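Long-range contacts in beta-N-acetylhexosaminidase (Streptomyces plicatus, PDB 1JAK), which hydrolyses terminal N-acetylhexosamine residues from beta-linked glycosides, as a family 20 glycoside hydrolase thought to work by substrate-assisted catalysis: residues T154-W159 with W426-Y431; D252-T257 with D319-T324; V348-L353 with Q365-D370. All blocks are in the same frame, centred on the assembly; numbering follows the deposited sequence.

Interaction 1: residues T154-W159 with W426-Y431; sequences TPRYAW and WDPAGY. With SO4 (sulfate ion), chain B.
Arg156 and Tyr157 reach across to Asp427, Pro428 and Ala429 from a backbone that stays well back: both segments are loop, and their nearest CA atoms, those of Tyr157 and Pro428, are 9.6 Å apart. Long side chains therefore do the bridging. Arg156 runs extended, with CG anti to the backbone N (chi1 179°), which carries the guanidinium straight out to the far loop. There NH2 gives a 2.9 Å hydrogen bond to Asp427 OD1, the core of a salt bridge, entering on the syn lone pair of that oxygen from slightly out of the guanidinium plane; NH1 adds only a weak bond to the same atom. Both nitrogens turn to one oxygen, and the guanidinium and carboxylate planes stand 50° apart, so it is not the coplanar pairing with two oxygens. Asp427 OD1 is met from above its carboxylate plane by Ala429 N at 3.0 Å, closing an Asx turn that holds the acid in place. On its other edge the guanidinium grips a sulfate ion, probably from the crystallisation liquor: NE reaches O4 at 2.9 Å and NH2 reaches O2 at 3.0 Å, both nearly straight. The Tyr157 ring carries CG of Arg156 over the rim of one face, while its hydroxyl lies against one face of the guanidinium, toward its rim. The far end of the ring packs on the proline, with CE2 3.8 Å from Pro428 CB. Tyr157 also touches Val440, and Pro428 touches Val443, of strand 440-447. The contact joins the entry to the first barrel strand, 159-165, to the loop leading into the last, 440-447. Chemically, Asp427, fixed by its own turn, probably keeps the guanidinium from swinging, and the sulfate marks where a further anion can bind.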
loop_
_atom_site.group_PDB
_atom_site.type_symbol
_atom_site.label_atom_id
_atom_site.label_comp_id
_atom_site.label_asym_id
_atom_site.label_seq_id
_atom_site.Cartn_x
_atom_site.Cartn_y
_atom_site.Cartn_z
ATOM N N THR A 154 1.872 5.808 -17.748
ATOM C CA THR A 154 1.045 4.617 -17.566
ATOM C C THR A 154 1.836 3.667 -16.662
ATOM O O THR A 154 3.063 3.709 -16.647
ATOM C CB THR A 154 0.750 3.900 -18.900
ATOM O OG1 THR A 154 1.985 3.625 -19.573
ATOM C CG2 THR A 154 -0.150 4.763 -19.787
ATOM N N PRO A 155 1.143 2.803 -15.902
ATOM C CA PRO A 155 1.804 1.854 -14.994
ATOM C C PRO A 155 2.325 0.556 -15.612
ATOM O O PRO A 155 1.731 0.004 -16.535
ATOM C CB PRO A 155 0.727 1.584 -13.955
ATOM C CG PRO A 155 -0.509 1.569 -14.798
ATOM C CD PRO A 155 -0.316 2.788 -15.692
ATOM N N ARG A 156 3.435 0.069 -15.068
ATOM C CA ARG A 156 4.054 -1.172 -15.522
ATOM C C ARG A 156 3.288 -2.379 -14.983
ATOM O O ARG A 156 3.019 -3.335 -15.718
ATOM C CB ARG A 156 5.505 -1.229 -15.040
ATOM C CG ARG A 156 6.248 -2.501 -15.428
ATOM C CD ARG A 156 7.652 -2.508 -14.851
ATOM N NE ARG A 156 8.417 -3.663 -15.318
ATOM C CZ ARG A 156 9.645 -3.964 -14.909
ATOM N NH1 ARG A 156 10.264 -3.203 -14.016
ATOM N NH2 ARG A 156 10.266 -5.025 -15.413
ATOM N N TYR A 157 2.939 -2.323 -13.697
ATOM C CA TYR A 157 2.209 -3.398 -13.023
ATOM C C TYR A 157 0.881 -2.909 -12.461
ATOM O O TYR A 157 0.762 -1.754 -12.058
ATOM C CB TYR A 157 3.046 -3.961 -11.871
ATOM C CG TYR A 157 4.293 -4.683 -12.309
ATOM C CD1 TYR A 157 4.216 -5.920 -12.947
ATOM C CD2 TYR A 157 5.556 -4.133 -12.083
ATOM C CE1 TYR A 157 5.365 -6.594 -13.349
ATOM C CE2 TYR A 157 6.713 -4.800 -12.484
ATOM C CZ TYR A 157 6.607 -6.029 -13.115
ATOM O OH TYR A 157 7.744 -6.695 -13.509
ATOM N N ALA A 158 -0.105 -3.804 -12.419
ATOM C CA ALA A 158 -1.430 -3.472 -11.905
ATOM C C ALA A 158 -1.546 -3.671 -10.396
ATOM O O ALA A 158 -2.469 -3.150 -9.772
ATOM C CB ALA A 158 -2.492 -4.299 -12.620
ATOM N N TRP A 159 -0.629 -4.440 -9.813
ATOM C CA TRP A 159 -0.657 -4.662 -8.370
ATOM C C TRP A 159 0.465 -3.852 -7.729
ATOM O O TRP A 159 1.624 -4.248 -7.760
ATOM C CB TRP A 159 -0.491 -6.153 -8.036
ATOM C CG TRP A 159 -0.754 -6.453 -6.585
ATOM C CD1 TRP A 159 0.039 -6.122 -5.520
ATOM C CD2 TRP A 159 -1.924 -7.073 -6.035
ATOM N NE1 TRP A 159 -0.567 -6.492 -4.344
ATOM C CE2 TRP A 159 -1.774 -7.077 -4.629
ATOM C CE3 TRP A 159 -3.088 -7.623 -6.592
ATOM C CZ2 TRP A 159 -2.744 -7.609 -3.771
ATOM C CZ3 TRP A 159 -4.055 -8.153 -5.740
ATOM C CH2 TRP A 159 -3.874 -8.141 -4.343
ATOM N N TRP A 426 16.428 -3.327 -7.729
ATOM C CA TRP A 426 16.116 -4.639 -8.286
ATOM C C TRP A 426 15.012 -4.526 -9.335
ATOM O O TRP A 426 14.364 -3.484 -9.454
ATOM C CB TRP A 426 15.739 -5.653 -7.190
ATOM C CG TRP A 426 14.612 -5.263 -6.277
ATOM C CD1 TRP A 426 14.634 -4.303 -5.306
ATOM C CD2 TRP A 426 13.306 -5.851 -6.231
ATOM N NE1 TRP A 426 13.422 -4.259 -4.655
ATOM C CE2 TRP A 426 12.589 -5.197 -5.205
ATOM C CE3 TRP A 426 12.671 -6.868 -6.956
ATOM C CZ2 TRP A 426 11.266 -5.526 -4.887
ATOM C CZ3 TRP A 426 11.357 -7.197 -6.640
ATOM C CH2 TRP A 426 10.667 -6.524 -5.612
ATOM N N ASP A 427 14.816 -5.594 -10.104
ATOM C CA ASP A 427 13.820 -5.621 -11.174
ATOM C C ASP A 427 12.820 -6.752 -10.944
ATOM O O ASP A 427 13.183 -7.927 -10.995
ATOM C CB ASP A 427 14.542 -5.818 -12.517
ATOM C CG ASP A 427 13.596 -5.847 -13.708
ATOM O OD1 ASP A 427 12.366 -5.747 -13.524
ATOM O OD2 ASP A 427 14.101 -5.974 -14.846
ATOM N N PRO A 428 11.545 -6.412 -10.685
ATOM C CA PRO A 428 10.523 -7.440 -10.451
ATOM C C PRO A 428 10.432 -8.506 -11.547
ATOM O O PRO A 428 10.157 -9.671 -11.265
ATOM C CB PRO A 428 9.236 -6.627 -10.341
ATOM C CG PRO A 428 9.707 -5.336 -9.737
ATOM C CD PRO A 428 10.982 -5.059 -10.504
ATOM N N ALA A 429 10.670 -8.102 -12.793
ATOM C CA ALA A 429 10.581 -9.015 -13.932
ATOM C C ALA A 429 11.615 -10.137 -13.967
ATOM O O ALA A 429 11.344 -11.214 -14.499
ATOM C CB ALA A 429 10.645 -8.220 -15.233
ATOM N N GLY A 430 12.799 -9.887 -13.422
ATOM C CA GLY A 430 13.833 -10.910 -13.425
ATOM C C GLY A 430 14.336 -11.211 -12.028
ATOM O O GLY A 430 15.482 -11.620 -11.837
ATOM N N TYR A 431 13.461 -11.023 -11.049
ATOM C CA TYR A 431 13.809 -11.241 -9.654
ATOM C C TYR A 431 13.861 -12.702 -9.207
ATOM O O TYR A 431 14.895 -13.175 -8.731
ATOM C CB TYR A 431 12.830 -10.481 -8.758
ATOM C CG TYR A 431 13.070 -10.732 -7.290
ATOM C CD1 TYR A 431 14.144 -10.141 -6.631
ATOM C CD2 TYR A 431 12.258 -11.612 -6.577
ATOM C CE1 TYR A 431 14.408 -10.421 -5.294
ATOM C CE2 TYR A 431 12.515 -11.903 -5.243
ATOM C CZ TYR A 431 13.593 -11.305 -4.611
ATOM O OH TYR A 431 13.863 -11.612 -3.301
HETATM S S SO4 B . 7.544 -6.451 -17.871
HETATM O O1 SO4 B . 7.111 -7.821 -17.533
HETATM O O2 SO4 B . 9.012 -6.353 -17.753
HETATM O O3 SO4 B . 7.139 -6.139 -19.256
HETATM O O4 SO4 B . 6.905 -5.490 -16.949
#

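Interaction 2: residues D252-T257 with D319-T324; sequences DMPGHT and DEAHST. With IFG ((2R,3R,4S,5R)-2-acetamido-3,4-dihydroxy-5-hydroxymethyl-piperidine), chain F.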
loop_
_atom_site.group_PDB
_atom_site.type_symbol
_atom_site.label_atom_id
_atom_site.label_comp_id
_atom_site.label_asym_id
_atom_site.label_seq_id
_atom_site.Cartn_x
_atom_site.Cartn_y
_atom_site.Cartn_z
ATOM N N ASP A 252 -5.415 -13.958 8.702
ATOM C CA ASP A 252 -4.385 -14.991 8.630
ATOM C C ASP A 252 -4.816 -16.342 9.198
ATOM O O ASP A 252 -5.372 -16.416 10.292
ATOM C CB ASP A 252 -3.132 -14.501 9.365
ATOM C CG ASP A 252 -1.851 -15.063 8.780
ATOM O OD1 ASP A 252 -1.896 -16.146 8.158
ATOM O OD2 ASP A 252 -0.788 -14.422 8.957
ATOM N N MET A 253 -4.541 -17.408 8.447
ATOM C CA MET A 253 -4.881 -18.766 8.868
ATOM C C MET A 253 -4.004 -19.770 8.121
ATOM O O MET A 253 -3.565 -19.504 7.003
ATOM C CB MET A 253 -6.362 -19.047 8.587
ATOM C CG MET A 253 -6.775 -18.800 7.148
ATOM S SD MET A 253 -8.550 -19.038 6.883
ATOM C CE MET A 253 -9.193 -17.463 7.495
ATOM N N PRO A 254 -3.728 -20.941 8.728
ATOM C CA PRO A 254 -4.162 -21.403 10.048
ATOM C C PRO A 254 -3.238 -20.922 11.163
ATOM O O PRO A 254 -3.529 -21.110 12.344
ATOM C CB PRO A 254 -4.144 -22.919 9.894
ATOM C CG PRO A 254 -2.935 -23.127 9.043
ATOM C CD PRO A 254 -3.051 -22.027 7.994
ATOM N N GLY A 255 -2.119 -20.313 10.781
ATOM C CA GLY A 255 -1.184 -19.799 11.768
ATOM C C GLY A 255 -1.516 -18.355 12.103
ATOM O O GLY A 255 -2.423 -17.781 11.501
ATOM N N HIS A 256 -0.791 -17.767 13.056
ATOM C CA HIS A 256 -1.027 -16.376 13.458
ATOM C C HIS A 256 -2.477 -16.158 13.850
ATOM O O HIS A 256 -3.080 -15.128 13.528
ATOM C CB HIS A 256 -0.648 -15.442 12.307
ATOM C CG HIS A 256 0.827 -15.275 12.141
ATOM N ND1 HIS A 256 1.578 -14.471 12.971
ATOM C CD2 HIS A 256 1.699 -15.844 11.275
ATOM C CE1 HIS A 256 2.851 -14.552 12.624
ATOM N NE2 HIS A 256 2.951 -15.379 11.598
ATOM N N THR A 257 -3.017 -17.121 14.585
ATOM C CA THR A 257 -4.412 -17.096 14.997
ATOM C C THR A 257 -4.652 -17.041 16.503
ATOM O O THR A 257 -5.763 -17.310 16.954
ATOM C CB THR A 257 -5.132 -18.346 14.453
ATOM O OG1 THR A 257 -4.296 -19.497 14.661
ATOM C CG2 THR A 257 -5.418 -18.205 12.969
ATOM N N ASP A 319 1.167 -17.823 6.226
ATOM C CA ASP A 319 2.567 -17.712 6.610
ATOM C C ASP A 319 2.865 -18.250 7.999
ATOM O O ASP A 319 2.011 -18.242 8.888
ATOM C CB ASP A 319 2.989 -16.246 6.599
ATOM C CG ASP A 319 2.210 -15.423 7.613
ATOM O OD1 ASP A 319 0.968 -15.398 7.506
ATOM O OD2 ASP A 319 2.825 -14.818 8.519
ATOM N N GLU A 320 4.099 -18.705 8.171
ATOM C CA GLU A 320 4.587 -19.174 9.459
ATOM C C GLU A 320 3.633 -20.043 10.279
ATOM O O GLU A 320 3.464 -19.832 11.481
ATOM C CB GLU A 320 5.030 -17.943 10.264
ATOM C CG GLU A 320 6.008 -17.061 9.479
ATOM C CD GLU A 320 6.296 -15.719 10.133
ATOM O OE1 GLU A 320 5.457 -15.227 10.915
ATOM O OE2 GLU A 320 7.361 -15.139 9.843
ATOM N N ALA A 321 3.012 -21.024 9.634
ATOM C CA ALA A 321 2.106 -21.929 10.334
ATOM C C ALA A 321 2.985 -23.062 10.854
ATOM O O ALA A 321 2.763 -24.235 10.549
ATOM C CB ALA A 321 1.052 -22.469 9.368
ATOM N N HIS A 322 3.984 -22.692 11.647
ATOM C CA HIS A 322 4.948 -23.647 12.171
ATOM C C HIS A 322 4.446 -24.621 13.227
ATOM O O HIS A 322 5.149 -25.569 13.585
ATOM C CB HIS A 322 6.176 -22.885 12.660
ATOM C CG HIS A 322 6.782 -22.012 11.605
ATOM N ND1 HIS A 322 6.920 -22.425 10.297
ATOM C CD2 HIS A 322 7.280 -20.755 11.657
ATOM C CE1 HIS A 322 7.478 -21.459 9.588
ATOM N NE2 HIS A 322 7.706 -20.436 10.390
ATOM N N SER A 323 3.235 -24.402 13.723
ATOM C CA SER A 323 2.663 -25.311 14.707
ATOM C C SER A 323 1.617 -26.167 14.003
ATOM O O SER A 323 0.840 -26.880 14.641
ATOM C CB SER A 323 2.035 -24.531 15.861
ATOM O OG SER A 323 3.042 -23.876 16.617
ATOM N N THR A 324 1.615 -26.087 12.673
ATOM C CA THR A 324 0.692 -26.848 11.839
ATOM C C THR A 324 1.506 -27.820 10.988
ATOM O O THR A 324 2.230 -27.402 10.089
ATOM C CB THR A 324 -0.093 -25.930 10.876
ATOM O OG1 THR A 324 -0.668 -24.838 11.605
ATOM C CG2 THR A 324 -1.206 -26.715 10.188
HETATM N N1 IFG F . 7.049 -12.402 9.320
HETATM C C2 IFG F . 5.597 -12.434 9.634
HETATM C C3 IFG F . 4.953 -11.044 10.031
HETATM C C4 IFG F . 5.869 -10.159 10.903
HETATM C C5 IFG F . 7.230 -10.041 10.213
HETATM C C6 IFG F . 8.249 -9.154 10.919
HETATM C C7 IFG F . 5.056 -12.501 7.234
HETATM C C8 IFG F . 4.329 -12.984 6.006
HETATM C C9 IFG F . 7.900 -11.403 9.985
HETATM N N2 IFG F . 4.856 -13.007 8.488
HETATM O O7 IFG F . 5.879 -11.612 7.065
HETATM O O3 IFG F . 3.726 -11.272 10.711
HETATM O O4 IFG F . 6.042 -10.791 12.171
HETATM O O6 IFG F . 9.247 -8.691 10.016
HETATM O O HOH W 1 -0.760 -18.776 8.732
HETATM O O HOH W 2 1.506 -19.556 13.744
#
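The His256 ring meets Glu320 at its edge: OE1 lies in the ring plane and takes the NE2 hydrogen at 2.6 Å through its anti lone pair, the carboxylate being turned 27° from the ring. The backbone O of Asp319 lies in plane at the same rim, and Asp319 OD2 approaches obliquely, too poorly angled for a hydrogen bond. ND1 of the histidine is held by Asp197. The carboxylates of Asp252 and Asp319 lie nearly coplanar, 27° apart, with Asp252 OD2 only 2.5 Å from Asp319 OD1. With CG tucked between backbone N and carbonyl carbon (chi1 63°), Asp319 turns OD2 to the inhibitor, where it accepts from N2 at 2.7 Å in a nearly straight bond. Glu320 OE2 accepts from the inhibitor's ring nitrogen N1 at 2.8 Å. Behind these acids, Asp252 OD1 accepts from Gly318 N, one water joins it to Gly255 N and Asp319 O, and a second links His256 N to Glu320 O. This adjacent Asp-Glu pair, on a loop following a barrel strand, is the hallmark of the family 20 active site: Asp319 holds the acetamido nitrogen, and Glu320 probably serves as general acid, as in its relatives.

Interaction 3: residues V348-L353 with Q365-D370; sequences VGWHQL and QYWGLD. With IFG ((2R,3R,4S,5R)-2-acetamido-3,4-dihydroxy-5-hydroxymethyl-piperidine), chain F.
Trp350 and Trp367 pack tightly, edge to face, the six-membered ring of Trp350 pointing at the five-membered ring of Trp367 with planes at 75°. The parallel strands join through Gln365 N to Gly349 O at 2.7 Å and His351 N to Gln365 O at 2.8 Å. The Gln365 amide lies along one face of Trp350, its OE1 and NE2 taken up by His315 and Ser393, while the inhibitor methyl C8 sits over the centre of the opposite face, 3.4 Å from Trp350 CD2, and is also centred over a face of Trp367. His351, its ring brought across by chi1 of 75°, accepts from Trp367 N at ND1, 3.1 Å away, while NE2 is hydrogen-bonded to Glu376; Tyr366 CD1 covers the ring, 3.6 Å from His351 CG. On the partly exposed side Gln352 bonds tightly: its bent chain (chi2 63°) sets OE1 in the indole plane, 2.9 Å from Trp367 NE1, whose N-H meets an OE1 lone pair in the amide plane. The packing thins at Gly368, which covers little. The NE1 bond helps set the turn of the indole and the backbone N bond holds the main chain; with Trp350, Trp367 gives the methyl an apolar aromatic seat.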
loop_
_atom_site.group_PDB
_atom_site.type_symbol
_atom_site.label_atom_id
_atom_site.label_comp_id
_atom_site.label_asym_id
_atom_site.label_seq_id
_atom_site.Cartn_x
_atom_site.Cartn_y
_atom_site.Cartn_z
ATOM N N VAL A 348 -5.882 -14.733 -2.047
ATOM C CA VAL A 348 -4.493 -14.306 -2.052
ATOM C C VAL A 348 -3.922 -14.920 -0.782
ATOM O O VAL A 348 -4.616 -15.016 0.227
ATOM C CB VAL A 348 -4.336 -12.775 -1.942
ATOM C CG1 VAL A 348 -2.856 -12.407 -2.003
ATOM C CG2 VAL A 348 -5.107 -12.081 -3.061
ATOM N N GLY A 349 -2.672 -15.356 -0.840
ATOM C CA GLY A 349 -2.044 -15.923 0.338
ATOM C C GLY A 349 -0.558 -15.660 0.277
ATOM O O GLY A 349 -0.044 -15.290 -0.778
ATOM N N TRP A 350 0.142 -15.812 1.397
ATOM C CA TRP A 350 1.587 -15.622 1.376
ATOM C C TRP A 350 2.115 -16.789 0.545
ATOM O O TRP A 350 1.393 -17.770 0.346
ATOM C CB TRP A 350 2.143 -15.616 2.800
ATOM C CG TRP A 350 1.640 -14.427 3.584
ATOM C CD1 TRP A 350 0.649 -14.420 4.520
ATOM C CD2 TRP A 350 2.077 -13.068 3.449
ATOM N NE1 TRP A 350 0.436 -13.138 4.979
ATOM C CE2 TRP A 350 1.301 -12.290 4.338
ATOM C CE3 TRP A 350 3.052 -12.431 2.666
ATOM C CZ2 TRP A 350 1.467 -10.902 4.467
ATOM C CZ3 TRP A 350 3.219 -11.049 2.795
ATOM C CH2 TRP A 350 2.428 -10.302 3.692
ATOM N N HIS A 351 3.352 -16.710 0.060
ATOM C CA HIS A 351 3.839 -17.773 -0.818
ATOM C C HIS A 351 3.889 -19.191 -0.267
ATOM O O HIS A 351 4.107 -20.128 -1.028
ATOM C CB HIS A 351 5.190 -17.403 -1.459
ATOM C CG HIS A 351 6.359 -17.496 -0.533
ATOM N ND1 HIS A 351 6.793 -16.434 0.234
ATOM C CD2 HIS A 351 7.208 -18.519 -0.273
ATOM C CE1 HIS A 351 7.859 -16.799 0.922
ATOM N NE2 HIS A 351 8.133 -18.060 0.633
ATOM N N GLN A 352 3.689 -19.361 1.036
ATOM C CA GLN A 352 3.665 -20.709 1.599
ATOM C C GLN A 352 2.499 -21.467 0.958
ATOM O O GLN A 352 2.489 -22.698 0.920
ATOM C CB GLN A 352 3.462 -20.668 3.117
ATOM C CG GLN A 352 4.713 -20.333 3.920
ATOM C CD GLN A 352 5.253 -18.956 3.615
ATOM O OE1 GLN A 352 4.500 -17.988 3.539
ATOM N NE2 GLN A 352 6.569 -18.855 3.457
ATOM N N LEU A 353 1.514 -20.723 0.458
ATOM C CA LEU A 353 0.351 -21.331 -0.187
ATOM C C LEU A 353 0.757 -22.074 -1.461
ATOM O O LEU A 353 0.055 -22.989 -1.904
ATOM C CB LEU A 353 -0.698 -20.259 -0.522
ATOM C CG LEU A 353 -2.012 -20.729 -1.164
ATOM C CD1 LEU A 353 -2.732 -21.697 -0.235
ATOM C CD2 LEU A 353 -2.901 -19.528 -1.449
ATOM N N GLN A 365 1.750 -14.114 -2.398
ATOM C CA GLN A 365 2.640 -13.009 -2.083
ATOM C C GLN A 365 3.977 -13.542 -1.585
ATOM O O GLN A 365 4.069 -14.096 -0.489
ATOM C CB GLN A 365 2.002 -12.110 -1.022
ATOM C CG GLN A 365 2.720 -10.782 -0.852
ATOM C CD GLN A 365 2.019 -9.849 0.117
ATOM O OE1 GLN A 365 0.843 -10.037 0.449
ATOM N NE2 GLN A 365 2.737 -8.827 0.566
ATOM N N TYR A 366 5.006 -13.362 -2.404
ATOM C CA TYR A 366 6.347 -13.834 -2.086
ATOM C C TYR A 366 7.111 -12.886 -1.170
ATOM O O TYR A 366 7.390 -11.740 -1.541
ATOM C CB TYR A 366 7.146 -14.017 -3.373
ATOM C CG TYR A 366 8.517 -14.593 -3.143
ATOM C CD1 TYR A 366 8.682 -15.948 -2.852
ATOM C CD2 TYR A 366 9.651 -13.784 -3.194
ATOM C CE1 TYR A 366 9.942 -16.483 -2.621
ATOM C CE2 TYR A 366 10.920 -14.310 -2.963
ATOM C CZ TYR A 366 11.056 -15.662 -2.677
ATOM O OH TYR A 366 12.304 -16.193 -2.451
ATOM N N TRP A 367 7.461 -13.369 0.018
ATOM C CA TRP A 367 8.205 -12.554 0.968
ATOM C C TRP A 367 9.568 -13.170 1.292
ATOM O O TRP A 367 10.138 -12.931 2.362
ATOM C CB TRP A 367 7.387 -12.337 2.252
ATOM C CG TRP A 367 6.960 -13.587 2.975
ATOM C CD1 TRP A 367 6.034 -14.505 2.564
ATOM C CD2 TRP A 367 7.412 -14.022 4.263
ATOM N NE1 TRP A 367 5.879 -15.485 3.521
ATOM C CE2 TRP A 367 6.714 -15.211 4.573
ATOM C CE3 TRP A 367 8.338 -13.521 5.188
ATOM C CZ2 TRP A 367 6.911 -15.910 5.772
ATOM C CZ3 TRP A 367 8.534 -14.215 6.384
ATOM C CH2 TRP A 367 7.822 -15.398 6.663
ATOM N N GLY A 368 10.086 -13.954 0.346
ATOM C CA GLY A 368 11.385 -14.585 0.511
ATOM C C GLY A 368 12.528 -13.588 0.433
ATOM O O GLY A 368 12.307 -12.383 0.281
ATOM N N LEU A 369 13.757 -14.091 0.525
ATOM C CA LEU A 369 14.949 -13.243 0.508
ATOM C C LEU A 369 15.984 -13.762 -0.490
ATOM O O LEU A 369 15.808 -14.833 -1.068
ATOM C CB LEU A 369 15.585 -13.218 1.906
ATOM C CG LEU A 369 14.776 -12.750 3.125
ATOM C CD1 LEU A 369 13.636 -13.711 3.426
ATOM C CD2 LEU A 369 15.704 -12.671 4.331
ATOM N N ASP A 370 17.061 -13.004 -0.687
ATOM C CA ASP A 370 18.128 -13.423 -1.600
ATOM C C ASP A 370 18.629 -14.804 -1.181
ATOM O O ASP A 370 18.871 -15.677 -2.019
ATOM C CB ASP A 370 19.321 -12.462 -1.526
ATOM C CG ASP A 370 19.161 -11.233 -2.401
ATOM O OD1 ASP A 370 18.060 -11.001 -2.942
ATOM O OD2 ASP A 370 20.157 -10.491 -2.540
HETATM N N1 IFG F . 7.049 -12.402 9.320
HETATM C C2 IFG F . 5.597 -12.434 9.634
HETATM C C3 IFG F . 4.953 -11.044 10.031
HETATM C C4 IFG F . 5.869 -10.159 10.903
HETATM C C5 IFG F . 7.230 -10.041 10.213
HETATM C C6 IFG F . 8.249 -9.154 10.919
HETATM C C7 IFG F . 5.056 -12.501 7.234
HETATM C C8 IFG F . 4.329 -12.984 6.006
HETATM C C9 IFG F . 7.900 -11.403 9.985
HETATM N N2 IFG F . 4.856 -13.007 8.488
HETATM O O7 IFG F . 5.879 -11.612 7.065
HETATM O O3 IFG F . 3.726 -11.272 10.711
HETATM O O4 IFG F . 6.042 -10.791 12.171
HETATM O O6 IFG F . 9.247 -8.691 10.016
#

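Overall arrangement
From the N terminus, the chain leaves the mixed sheet through strand 145-153 and enters 154-159, ahead of barrel strand 159-165. Interaction 1 pairs that entry with 426-431, so its loop spans most of the barrel and encloses the other two contacts. Within it, interaction 2 closes a loop from the turn after strand 246-250 to the turn after strand 313-315. Interaction 3 then opens and closes a short one between neighbouring strands 346-350 and 363-366; the two follow in series. Interactions 2 and 3 touch, through Asp319 with Trp350 and Glu320 with Trp367, and share the inhibitor. Interaction 1 lies apart from interaction 2, about 14 Å between nearest atoms, but reaches interaction 3 where Tyr431 packs on Tyr366.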